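Local coordinates for protein ferritin heavy chain (Trichoplusia ni, PDB 1Z6O) that stores iron in soluble, non-toxic form, its heavy chains oxidising ferrous iron within a secreted shell of 24 heavy and light chains, at residues S165-K168 against K169-R173. Sequence-based numbering, arbitrary orientation.
Sequences STLK and KLMDR
The flat carbonyl group of Leu167 is approached from both sides of its plane: Leu170 N donates from above one (2.9 Å to Leu167 O), while Met171 CE nears the oxygen obliquely from the opposite side, 3.6 Å from Leu167 O. Lys168 O takes Met171 N from 65° out of the carbonyl plane, and a water accepting from Asp172 N probably donates to this oxygen. Met171 bends at chi2 (-59°) and chi3 (100°), which together bring its methyl back to Leu167, with CE 3.7 Å from Leu167 CD1; Val106 of helix 105-132 touches both side chains. With an alanine at Met171, Leu167 CD1 would probably lose its methyl neighbour, leaving a gap beside Val106. Extended Lys169 runs alongside Ser165, its CG 3.3 Å from Ser165 O; its NZ bonds Gln66 O of the light chain and shares a water with Thr166 OG1, itself bonded to light-chain Asn68. Lys168 NZ salt-bridges Glu110 of its own chain and bonds Gln9 O of a second heavy chain. After the i to i+4 bond from Lys169 N to Ser165 O (3.2 Å), i to i+3 bonds and a type I turn, Lys168 to Met171, follow helix 139-168, the last long helix of the ferritin four-helix bundle, leading to short helix 175-186.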
ATOM      1  N   SER M 165     -45.746   4.219  26.209  1.00 16.20           N
ATOM      2  CA  SER M 165     -46.938   4.094  25.356  1.00 18.73           C
ATOM      3  C   SER M 165     -46.865   2.850  24.484  1.00 16.39           C
ATOM      4  O   SER M 165     -47.826   2.095  24.380  1.00 18.78           O
ATOM      5  CB  SER M 165     -47.107   5.303  24.412  1.00 20.03           C
ATOM      6  OG  SER M 165     -47.396   6.483  25.134  1.00 31.73           O
ATOM      7  N   THR M 166     -45.725   2.656  23.836  1.00 17.24           N
ATOM      8  CA  THR M 166     -45.547   1.509  22.946  1.00 16.47           C
ATOM      9  C   THR M 166     -45.728   0.181  23.673  1.00 18.17           C
ATOM     10  O   THR M 166     -46.457  -0.697  23.209  1.00 17.84           O
ATOM     11  CB  THR M 166     -44.149   1.549  22.296  1.00 19.36           C
ATOM     12  OG1 THR M 166     -44.081   2.687  21.431  1.00 22.98           O
ATOM     13  CG2 THR M 166     -43.876   0.271  21.481  1.00 19.54           C
ATOM     14  N   LEU M 167     -45.080   0.035  24.821  1.00 15.22           N
ATOM     15  CA  LEU M 167     -45.190  -1.220  25.556  1.00 16.82           C
ATOM     16  C   LEU M 167     -46.564  -1.402  26.200  1.00 17.20           C
ATOM     17  O   LEU M 167     -47.116  -2.502  26.191  1.00 17.09           O
ATOM     18  CB  LEU M 167     -44.099  -1.304  26.632  1.00 15.26           C
ATOM     19  CG  LEU M 167     -44.030  -2.619  27.425  1.00 18.52           C
ATOM     20  CD1 LEU M 167     -43.794  -3.809  26.478  1.00 18.39           C
ATOM     21  CD2 LEU M 167     -42.901  -2.518  28.454  1.00 20.91           C
ATOM     22  N   LYS M 168     -47.137  -0.325  26.726  1.00 15.67           N
ATOM     23  CA  LYS M 168     -48.433  -0.449  27.390  1.00 17.15           C
ATOM     24  C   LYS M 168     -49.533  -0.932  26.448  1.00 19.72           C
ATOM     25  O   LYS M 168     -50.434  -1.649  26.871  1.00 18.24           O
ATOM     26  CB  LYS M 168     -48.837   0.877  28.050  1.00 18.24           C
ATOM     27  CG  LYS M 168     -49.913   0.712  29.134  1.00 22.09           C
ATOM     28  CD  LYS M 168     -50.021   1.970  30.005  1.00 22.34           C
ATOM     29  CE  LYS M 168     -50.879   1.723  31.254  1.00 26.83           C
ATOM     30  NZ  LYS M 168     -50.847   2.926  32.151  1.00 25.53           N
ATOM     31  N   LYS M 169     -49.460  -0.563  25.172  1.00 17.66           N
ATOM     32  CA  LYS M 169     -50.465  -1.022  24.208  1.00 19.47           C
ATOM     33  C   LYS M 169     -50.466  -2.534  24.066  1.00 18.90           C
ATOM     34  O   LYS M 169     -51.462  -3.124  23.660  1.00 19.38           O
ATOM     35  CB  LYS M 169     -50.207  -0.430  22.825  1.00 19.46           C
ATOM     36  CG  LYS M 169     -50.465   1.046  22.738  1.00 22.15           C
ATOM     37  CD  LYS M 169     -49.981   1.566  21.396  1.00 28.57           C
ATOM     38  CE  LYS M 169     -49.848   3.076  21.440  1.00 34.16           C
ATOM     39  NZ  LYS M 169     -49.057   3.555  20.291  1.00 36.95           N
ATOM     40  N   LEU M 170     -49.341  -3.165  24.380  1.00 17.78           N
ATOM     41  CA  LEU M 170     -49.221  -4.620  24.257  1.00 17.81           C
ATOM     42  C   LEU M 170     -49.703  -5.385  25.485  1.00 21.10           C
ATOM     43  O   LEU M 170     -49.857  -6.605  25.439  1.00 20.16           O
ATOM     44  CB  LEU M 170     -47.748  -4.998  24.015  1.00 15.93           C
ATOM     45  CG  LEU M 170     -47.076  -4.272  22.838  1.00 17.65           C
ATOM     46  CD1 LEU M 170     -45.623  -4.751  22.685  1.00 18.20           C
ATOM     47  CD2 LEU M 170     -47.873  -4.552  21.559  1.00 19.69           C
ATOM     48  N   MET M 171     -49.955  -4.673  26.577  1.00 20.01           N
ATOM     49  CA  MET M 171     -50.317  -5.340  27.818  1.00 24.57           C
ATOM     50  C   MET M 171     -51.690  -5.977  27.961  1.00 29.60           C
ATOM     51  O   MET M 171     -51.829  -6.944  28.705  1.00 35.00           O
ATOM     52  CB  MET M 171     -50.076  -4.403  29.009  1.00 22.76           C
ATOM     53  CG  MET M 171     -48.606  -4.017  29.193  1.00 25.54           C
ATOM     54  SD  MET M 171     -47.462  -5.421  29.452  1.00 28.82           S
ATOM     55  CE  MET M 171     -46.738  -5.653  27.801  1.00 25.13           C
ATOM     56  N   ASP M 172     -52.702  -5.489  27.267  1.00 28.14           N
ATOM     57  CA  ASP M 172     -53.991  -6.131  27.463  1.00 39.37           C
ATOM     58  C   ASP M 172     -54.050  -7.569  26.947  1.00 32.70           C
ATOM     59  O   ASP M 172     -54.750  -8.382  27.529  1.00 32.13           O
ATOM     60  CB  ASP M 172     -55.136  -5.295  26.891  1.00 52.20           C
ATOM     61  CG  ASP M 172     -55.091  -5.181  25.398  1.00 73.48           C
ATOM     62  OD1 ASP M 172     -54.196  -4.484  24.881  1.00 85.77           O
ATOM     63  OD2 ASP M 172     -55.966  -5.785  24.741  1.00 89.42           O
ATOM     64  N   ARG M 173     -53.304  -7.911  25.895  1.00 22.13           N
ATOM     65  CA  ARG M 173     -53.340  -9.297  25.418  1.00 24.17           C
ATOM     66  C   ARG M 173     -51.993  -9.976  25.206  1.00 24.70           C
ATOM     67  O   ARG M 173     -51.944 -11.181  24.979  1.00 22.30           O
ATOM     68  CB  ARG M 173     -54.111  -9.391  24.098  1.00 28.36           C
ATOM     69  CG  ARG M 173     -55.606  -9.248  24.246  1.00 40.03           C
ATOM     70  CD  ARG M 173     -56.288  -9.311  22.894  1.00 46.97           C
ATOM     71  NE  ARG M 173     -57.727  -9.106  23.017  1.00 64.82           N
ATOM     72  CZ  ARG M 173     -58.500  -8.627  22.047  1.00 73.04           C
ATOM     73  NH1 ARG M 173     -57.974  -8.296  20.873  1.00 75.47           N
ATOM     74  NH2 ARG M 173     -59.802  -8.475  22.255  1.00 74.31           N
TER
HETATM   75  O   HOH W   1     -46.344   2.824  19.832  1.00 24.73           O
HETATM   76  O   HOH W   2     -52.882  -2.661  26.840  1.00 38.56           O